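Side-chain contacts in LacI family transcription regulator (Bifidobacterium animalis subsp. lactis, PDB 4O5A), which probably regulates transcription by binding operator DNA, with a periplasmic-binding-protein-like domain that probably senses a small effector, as in other LacI family members: residues K271-R274 against D278-I281; R242-E247 against E265-V270; R184-F189 against P250-Y255. All blocks are in the same frame, centred on the assembly; numbering follows the deposited sequence. Where two conformers were deposited one is given.

Contact 1: residues K271-R274 against D278-I281; sequences KGVR and DLSI
The carboxylate of Asp278 lies against the root of the Arg274 side chain, OD2 coming within 3.4 Å of Arg274 CB. Asp278 CG is anti to its own carbonyl carbon (chi1 -63°), which turns OD2 toward two donors of one residue, both on the same face of the carboxylate. Arg274 N reaches Asp278 OD2 at 3.0 Å on the anti side, slightly out of plane, and Arg274 NE approaches Asp278 OD2 at 3.1 Å from above the carboxylate plane. That second bond is almost straight and lies in the guanidinium plane. Arg274 NH2 meets Asp278 OD1 at 3.2 Å, completing a side-on salt bridge between planes turned 56° apart. A bend at chi3 of Arg274 (-63°) brings the guanidinium back to the acid, although the side chain was modelled in two conformers and the grip is described for one of them. In return, Arg274 O accepts Asp278 N at 2.8 Å and Leu279 N at 3.0 Å. Branched, apolar Val273 suits the buried side of the turn, its CG1 resting on Leu279 CB at 3.7 Å with Ala268 of the preceding helix beside both. That helix ends in a Schellman motif at Gly272, whose positive phi would press any CB against the preceding carbonyl oxygen. Replacing Asp278 by an alanine would probably leave Arg274 N without this acceptor and the guanidinium without this opposite charge. The helix-to-strand connection is thus closed by reciprocal bonds, backbone to backbone and backbone to carboxylate, with an ionic pair laid over them that is probably the more mobile element.

Contact 2: residues R242-E247 against E265-V270; sequences RLLSVE and ESVASV
Leu244 reaches across from helix 233-245 and lays one methyl, CD1, on the backbone of the facing helix: it stands 4.0 Å from Ala268 CA and 4.1 Å from Ala268 CB. The same CD1 has a more distant neighbour in Val267 CG1, at 4.4 Å. No hydrogen bond crosses here, and the small shared surface is wholly apolar. Leu244 CG is anti to its own carbonyl carbon (chi1 -62°) and the chain runs on extended, so that the forked end projects across to the other helix. Alanine suits the receiving place because its lone methyl lets a leucine approach the helix backbone itself; the CA atoms of Leu244 and Ala268 are 7.9 Å apart.

Behind this first shell, backbone bonds hold both partners. Two of them span Ala268, Ser269 N to Glu265 O at 3.0 Å and Val270 N to Ser266 O at 3.0 Å. The leucine comes from near the end of helix 233-245, where Ser245 N meets Arg242 O at 3.3 Å. Val267 adds breadth by packing on Ala237, Thr240 and Lys241, while Lys271 lies beside Leu244 and Ser245.

Outward from helix 258-271 lies the dimer partner: Ser266 OG lies within hydrogen-bonding distance of Leu262 O of its own helix and of Ala292 O of the second subunit, and Ser269 and Val270 pack on His294 of that subunit. Helix 258-271 therefore stands between helix 233-245 and the neighbouring chain, while Leu243, next to the contacting leucine, turns to Ala195 and Val197 of strand 193-197 in the sheet.

Contact 3: residues R184-F189 against P250-Y255; sequences RHLALF and PTAIIY
Arg184 O accepts the N-H of Leu188 at 2.9 Å, closing the helical turn from which Leu186 projects onto Ala252 and Ile254. This is helix-on-sheet packing in the alpha/beta fold of a periplasmic-binding-protein-like domain: helix 175-188 covers one face of the sheet at strand 252-255. The strand alternates its side chains, so Ala252 and Ile254 are directed to this helix whereas Ile253 is directed away from it.

No hydrogen bond crosses the interface; a single leucine carries it. Leu186 CG stands anti to the carbonyl carbon (chi1 -62°), sending both methyls to the sheet. They straddle the methyl of Ala252, with Leu186 CD2 at 3.8 Å from Ala252 CB and Leu186 CD1 equally near. A small residue at this position lets the helix come close, the CA atoms of Leu186 and Ala252 being 7.5 Å apart. Ile254, two residues on, reaches the same CD1 methyl with its own longer side chain. Ile194 and Ile282 on the two neighbouring strands also touch Leu186, so that it packs on apolar side chains of three adjacent strands.

Polar groups mark the borders of this packing. Thr251, just before the strand, bonds through OG1 to His191 ND1, and His185 NE2 reaches Thr340 OG1. Just past the helix end, Phe189 CD2 sits over one face of the His185 imidazole, offset toward its rim. On the strand's other side, Tyr255 OH bonds to Thr240 OG1. The contact closes with Leu186 CD1 against Ile254 CD1, methyl to methyl, at 3.9 Å.

In the fold
The three contacts cut through one lobe from layer to layer. Contact 3 packs helix 175-188 on one face of the sheet; contact 2 joins two helices on the other. Contact 1 closes the turn leading from helix 258-271 into strand 280-284, completing a beta-alpha-beta crossover from strand 252-255. Contacts 1 and 2 are closest, centres about 7 Å apart, and Val273 N probably bonds to Ala268 O at 2.8 Å. Contacts 1 and 3, about 12 Å apart between centres, meet through paired strands, Ser280 O lying 2.9 Å from Ile253 N. The glycerol bonded to Arg242, beside contact 2, probably comes from the crystallisation liquor.

Contact 1: residues K271-R274 against D278-I281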
loop_
_atom_site.group_PDB
_atom_site.type_symbol
_atom_site.label_atom_id
_atom_site.label_comp_id
_atom_site.label_asym_id
_atom_site.label_seq_id
_atom_site.Cartn_x
_atom_site.Cartn_y
_atom_site.Cartn_z
ATOM N N LYS A 271 21.725 -6.880 -16.354
ATOM C CA LYS A 271 22.127 -6.961 -17.763
ATOM C C LYS A 271 23.377 -6.115 -18.063
ATOM O O LYS A 271 23.990 -6.260 -19.115
ATOM C CB LYS A 271 20.953 -6.514 -18.643
ATOM C CG LYS A 271 20.955 -7.000 -20.090
ATOM C CD LYS A 271 19.586 -6.696 -20.736
ATOM C CE LYS A 271 19.550 -7.007 -22.228
ATOM N NZ LYS A 271 19.833 -8.435 -22.521
ATOM N N GLY A 272 23.759 -5.241 -17.133
ATOM C CA GLY A 272 24.912 -4.379 -17.341
ATOM C C GLY A 272 24.533 -3.100 -18.077
ATOM O O GLY A 272 25.396 -2.344 -18.538
ATOM N N VAL A 273 23.240 -2.861 -18.202
ATOM C CA VAL A 273 22.748 -1.611 -18.759
ATOM C C VAL A 273 22.635 -0.597 -17.624
ATOM O O VAL A 273 21.770 -0.718 -16.760
ATOM C CB VAL A 273 21.391 -1.835 -19.426
ATOM C CG1 VAL A 273 20.793 -0.519 -19.914
ATOM C CG2 VAL A 273 21.549 -2.826 -20.580
ATOM N N ARG A 274 23.525 0.393 -17.625
ATOM C CA ARG A 274 23.589 1.386 -16.547
ATOM C C ARG A 274 22.390 2.323 -16.521
ATOM O O ARG A 274 21.975 2.843 -17.555
ATOM C CB ARG A 274 24.866 2.222 -16.675
ATOM C CG ARG A 274 26.146 1.410 -16.509
ATOM C CD ARG A 274 27.348 2.272 -16.816
ATOM N NE ARG A 274 27.333 2.727 -18.207
ATOM C CZ ARG A 274 28.103 3.698 -18.688
ATOM N NH1 ARG A 274 28.947 4.338 -17.890
ATOM N NH2 ARG A 274 28.021 4.038 -19.969
ATOM N N ASP A 278 23.012 4.505 -19.515
ATOM C CA ASP A 278 22.625 3.790 -20.728
ATOM C C ASP A 278 21.109 3.791 -20.907
ATOM O O ASP A 278 20.619 3.663 -22.023
ATOM C CB ASP A 278 23.136 2.336 -20.696
ATOM C CG ASP A 278 24.656 2.236 -20.660
ATOM O OD1 ASP A 278 25.331 3.051 -21.323
ATOM O OD2 ASP A 278 25.180 1.318 -19.978
ATOM N N LEU A 279 20.377 3.936 -19.803
ATOM C CA LEU A 279 18.920 3.820 -19.793
ATOM C C LEU A 279 18.294 4.721 -18.730
ATOM O O LEU A 279 18.627 4.605 -17.551
ATOM C CB LEU A 279 18.500 2.361 -19.521
ATOM C CG LEU A 279 17.000 2.127 -19.296
ATOM C CD1 LEU A 279 16.219 2.273 -20.598
ATOM C CD2 LEU A 279 16.752 0.742 -18.677
ATOM N N SER A 280 17.401 5.620 -19.141
ATOM C CA SER A 280 16.629 6.410 -18.184
ATOM C C SER A 280 15.323 5.707 -17.862
ATOM O O SER A 280 14.736 5.057 -18.730
ATOM C CB SER A 280 16.325 7.810 -18.745
ATOM O OG SER A 280 17.470 8.640 -18.702
ATOM N N ILE A 281 14.865 5.850 -16.617
ATOM C CA ILE A 281 13.633 5.209 -16.152
ATOM C C ILE A 281 12.750 6.215 -15.423
ATOM O O ILE A 281 13.233 7.001 -14.610
ATOM C CB ILE A 281 13.939 4.015 -15.208
ATOM C CG1 ILE A 281 14.566 2.873 -16.010
ATOM C CG2 ILE A 281 12.669 3.509 -14.526
ATOM C CD1 ILE A 281 15.021 1.711 -15.147
#

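Contact 2: residues R242-E247 against E265-V270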
loop_
_atom_site.group_PDB
_atom_site.type_symbol
_atom_site.label_atom_id
_atom_site.label_comp_id
_atom_site.label_asym_id
_atom_site.label_seq_id
_atom_site.Cartn_x
_atom_site.Cartn_y
_atom_site.Cartn_z
ATOM N N ARG A 242 12.585 -7.754 -22.773
ATOM C CA ARG A 242 12.203 -7.689 -24.178
ATOM C C ARG A 242 12.624 -6.363 -24.821
ATOM O O ARG A 242 13.222 -6.361 -25.895
ATOM C CB ARG A 242 10.697 -7.901 -24.329
ATOM C CG ARG A 242 10.181 -7.748 -25.747
ATOM C CD ARG A 242 8.746 -8.247 -25.823
ATOM N NE ARG A 242 8.056 -7.857 -27.051
ATOM C CZ ARG A 242 6.863 -8.326 -27.398
ATOM N NH1 ARG A 242 6.251 -9.206 -26.616
ATOM N NH2 ARG A 242 6.292 -7.938 -28.524
ATOM N N LEU A 243 12.326 -5.248 -24.165
ATOM C CA LEU A 243 12.706 -3.930 -24.697
ATOM C C LEU A 243 14.214 -3.748 -24.828
ATOM O O LEU A 243 14.694 -3.175 -25.809
ATOM C CB LEU A 243 12.116 -2.816 -23.838
ATOM C CG LEU A 243 10.589 -2.732 -23.915
ATOM C CD1 LEU A 243 10.063 -1.834 -22.821
ATOM C CD2 LEU A 243 10.147 -2.226 -25.290
ATOM N N LEU A 244 14.965 -4.247 -23.851
ATOM C CA LEU A 244 16.422 -4.101 -23.881
ATOM C C LEU A 244 17.144 -5.050 -24.830
ATOM O O LEU A 244 18.346 -4.894 -25.065
ATOM C CB LEU A 244 17.007 -4.220 -22.471
ATOM C CG LEU A 244 16.545 -3.157 -21.475
ATOM C CD1 LEU A 244 17.239 -3.374 -20.150
ATOM C CD2 LEU A 244 16.855 -1.769 -22.018
ATOM N N SER A 245 16.415 -6.019 -25.378
ATOM C CA SER A 245 17.019 -7.003 -26.261
ATOM C C SER A 245 16.733 -6.772 -27.747
ATOM O O SER A 245 17.328 -7.428 -28.596
ATOM C CB SER A 245 16.593 -8.418 -25.851
ATOM O OG SER A 245 16.874 -8.638 -24.481
ATOM N N VAL A 246 15.830 -5.844 -28.057
ATOM C CA VAL A 246 15.421 -5.604 -29.451
ATOM C C VAL A 246 15.956 -4.278 -30.008
ATOM O O VAL A 246 15.564 -3.208 -29.542
ATOM C CB VAL A 246 13.870 -5.649 -29.609
ATOM C CG1 VAL A 246 13.455 -5.257 -31.024
ATOM C CG2 VAL A 246 13.330 -7.036 -29.247
ATOM N N GLU A 247 16.834 -4.369 -31.011
ATOM C CA GLU A 247 17.460 -3.199 -31.640
ATOM C C GLU A 247 16.504 -2.476 -32.597
ATOM O O GLU A 247 15.761 -3.123 -33.336
ATOM C CB GLU A 247 18.735 -3.613 -32.393
ATOM N N GLU A 265 14.480 -1.563 -13.447
ATOM C CA GLU A 265 15.814 -1.072 -13.082
ATOM C C GLU A 265 16.728 -2.233 -12.671
ATOM O O GLU A 265 17.903 -2.271 -13.032
ATOM C CB GLU A 265 15.703 -0.058 -11.945
ATOM C CG GLU A 265 16.993 0.636 -11.571
ATOM C CD GLU A 265 16.798 1.524 -10.355
ATOM O OE1 GLU A 265 16.495 0.970 -9.276
ATOM O OE2 GLU A 265 16.926 2.762 -10.471
ATOM N N SER A 266 16.188 -3.183 -11.916
ATOM C CA SER A 266 16.968 -4.348 -11.503
ATOM C C SER A 266 17.364 -5.205 -12.707
ATOM O O SER A 266 18.492 -5.701 -12.778
ATOM C CB SER A 266 16.210 -5.174 -10.456
ATOM O OG SER A 266 15.948 -4.380 -9.303
ATOM N N VAL A 267 16.448 -5.364 -13.659
ATOM C CA VAL A 267 16.764 -6.076 -14.904
ATOM C C VAL A 267 17.913 -5.405 -15.642
ATOM O O VAL A 267 18.841 -6.076 -16.088
ATOM C CB VAL A 267 15.527 -6.174 -15.851
ATOM C CG1 VAL A 267 15.966 -6.470 -17.299
ATOM C CG2 VAL A 267 14.579 -7.266 -15.363
ATOM N N ALA A 268 17.843 -4.088 -15.778
ATOM C CA ALA A 268 18.908 -3.360 -16.467
ATOM C C ALA A 268 20.250 -3.581 -15.761
ATOM O O ALA A 268 21.266 -3.843 -16.404
ATOM C CB ALA A 268 18.575 -1.883 -16.554
ATOM N N SER A 269 20.249 -3.506 -14.431
ATOM C CA SER A 269 21.494 -3.675 -13.681
ATOM C C SER A 269 22.085 -5.050 -13.887
ATOM O O SER A 269 23.286 -5.175 -14.100
ATOM C CB SER A 269 21.298 -3.408 -12.188
ATOM O OG SER A 269 20.905 -2.056 -11.990
ATOM N N VAL A 270 21.252 -6.086 -13.815
ATOM C CA VAL A 270 21.745 -7.451 -14.003
ATOM C C VAL A 270 22.327 -7.589 -15.408
ATOM O O VAL A 270 23.326 -8.280 -15.626
ATOM C CB VAL A 270 20.604 -8.471 -13.783
ATOM C CG1 VAL A 270 21.002 -9.865 -14.255
ATOM C CG2 VAL A 270 20.185 -8.486 -12.322
#

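Contact 3: residues R184-F189 against P250-Y255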
loop_
_atom_site.group_PDB
_atom_site.type_symbol
_atom_site.label_atom_id
_atom_site.label_comp_id
_atom_site.label_asym_id
_atom_site.label_seq_id
_atom_site.Cartn_x
_atom_site.Cartn_y
_atom_site.Cartn_z
ATOM N N ARG A 184 8.353 15.503 -22.384
ATOM C CA ARG A 184 9.193 16.687 -22.567
ATOM C C ARG A 184 10.485 16.593 -21.749
ATOM O O ARG A 184 11.520 17.070 -22.185
ATOM C CB ARG A 184 8.430 17.977 -22.230
ATOM C CG ARG A 184 7.338 18.333 -23.225
ATOM C CD ARG A 184 6.830 19.761 -22.988
ATOM N NE ARG A 184 6.169 19.859 -21.685
ATOM C CZ ARG A 184 4.897 19.531 -21.470
ATOM N NH1 ARG A 184 4.147 19.109 -22.482
ATOM N NH2 ARG A 184 4.373 19.629 -20.247
ATOM N N HIS A 185 10.410 15.980 -20.566
ATOM C CA HIS A 185 11.575 15.767 -19.700
ATOM C C HIS A 185 12.580 14.872 -20.439
ATOM O O HIS A 185 13.782 15.150 -20.448
ATOM C CB HIS A 185 11.122 15.124 -18.379
ATOM C CG HIS A 185 12.233 14.777 -17.427
ATOM N ND1 HIS A 185 12.976 15.733 -16.762
ATOM C CD2 HIS A 185 12.677 13.578 -16.984
ATOM C CE1 HIS A 185 13.853 15.132 -15.975
ATOM N NE2 HIS A 185 13.688 13.827 -16.083
ATOM N N LEU A 186 12.084 13.823 -21.079
ATOM C CA LEU A 186 12.956 12.936 -21.847
ATOM C C LEU A 186 13.508 13.640 -23.082
ATOM O O LEU A 186 14.677 13.465 -23.424
ATOM C CB LEU A 186 12.238 11.628 -22.214
ATOM C CG LEU A 186 11.792 10.784 -21.005
ATOM C CD1 LEU A 186 11.033 9.572 -21.490
ATOM C CD2 LEU A 186 12.997 10.350 -20.176
ATOM N N ALA A 187 12.686 14.463 -23.734
ATOM C CA ALA A 187 13.130 15.188 -24.924
ATOM C C ALA A 187 14.246 16.167 -24.581
ATOM O O ALA A 187 15.229 16.295 -25.330
ATOM C CB ALA A 187 11.965 15.930 -25.564
ATOM N N LEU A 188 14.105 16.847 -23.445
ATOM C CA LEU A 188 15.106 17.819 -23.008
ATOM C C LEU A 188 16.457 17.133 -22.812
ATOM O O LEU A 188 17.512 17.719 -23.062
ATOM C CB LEU A 188 14.655 18.443 -21.689
ATOM C CG LEU A 188 15.704 19.321 -20.998
ATOM C CD1 LEU A 188 16.132 20.448 -21.902
ATOM C CD2 LEU A 188 15.182 19.867 -19.679
ATOM N N PHE A 189 16.397 15.883 -22.369
ATOM C CA PHE A 189 17.583 15.066 -22.139
ATOM C C PHE A 189 18.051 14.355 -23.406
ATOM O O PHE A 189 18.931 13.500 -23.344
ATOM C CB PHE A 189 17.303 14.034 -21.050
ATOM C CG PHE A 189 17.490 14.552 -19.650
ATOM C CD1 PHE A 189 18.325 15.624 -19.390
ATOM C CD2 PHE A 189 16.842 13.942 -18.588
ATOM C CE1 PHE A 189 18.496 16.096 -18.099
ATOM C CE2 PHE A 189 17.011 14.406 -17.293
ATOM C CZ PHE A 189 17.840 15.481 -17.048
ATOM N N PRO A 250 15.533 1.072 -26.742
ATOM C CA PRO A 250 15.120 2.388 -26.240
ATOM C C PRO A 250 16.112 2.920 -25.209
ATOM O O PRO A 250 16.734 2.128 -24.486
ATOM C CB PRO A 250 13.762 2.112 -25.580
ATOM C CG PRO A 250 13.793 0.636 -25.239
ATOM C CD PRO A 250 14.564 0.016 -26.379
ATOM N N THR A 251 16.260 4.241 -25.145
ATOM C CA THR A 251 17.148 4.853 -24.159
ATOM C C THR A 251 16.394 5.302 -22.905
ATOM O O THR A 251 17.005 5.742 -21.930
ATOM C CB THR A 251 17.954 6.038 -24.758
ATOM O OG1 THR A 251 17.063 7.003 -25.344
ATOM C CG2 THR A 251 18.932 5.551 -25.818
ATOM N N ALA A 252 15.068 5.235 -22.938
ATOM C CA ALA A 252 14.274 5.542 -21.761
ATOM C C ALA A 252 13.020 4.687 -21.774
ATOM O O ALA A 252 12.460 4.412 -22.840
ATOM C CB ALA A 252 13.914 7.049 -21.726
ATOM N N ILE A 253 12.609 4.242 -20.590
ATOM C CA ILE A 253 11.384 3.469 -20.421
ATOM C C ILE A 253 10.549 4.097 -19.322
ATOM O O ILE A 253 11.053 4.406 -18.237
ATOM C CB ILE A 253 11.684 1.983 -20.092
ATOM C CG1 ILE A 253 12.486 1.368 -21.234
ATOM C CG2 ILE A 253 10.375 1.192 -19.926
ATOM C CD1 ILE A 253 13.063 -0.014 -20.894
ATOM N N ILE A 254 9.272 4.321 -19.626
ATOM C CA ILE A 254 8.313 4.807 -18.641
ATOM C C ILE A 254 7.415 3.643 -18.201
ATOM O O ILE A 254 6.817 2.958 -19.035
ATOM C CB ILE A 254 7.457 5.933 -19.241
ATOM C CG1 ILE A 254 8.363 7.113 -19.626
ATOM C CG2 ILE A 254 6.405 6.371 -18.243
ATOM C CD1 ILE A 254 7.617 8.275 -20.244
ATOM N N TYR A 255 7.325 3.415 -16.895
ATOM C CA TYR A 255 6.506 2.333 -16.364
ATOM C C TYR A 255 5.232 2.843 -15.720
ATOM O O TYR A 255 5.264 3.838 -14.999
ATOM C CB TYR A 255 7.287 1.572 -15.295
ATOM C CG TYR A 255 8.507 0.884 -15.841
ATOM C CD1 TYR A 255 8.474 -0.464 -16.167
ATOM C CD2 TYR A 255 9.691 1.580 -16.022
ATOM C CE1 TYR A 255 9.608 -1.112 -16.678
ATOM C CE2 TYR A 255 10.836 0.950 -16.519
ATOM C CZ TYR A 255 10.783 -0.385 -16.845
ATOM O OH TYR A 255 11.907 -0.983 -17.349
#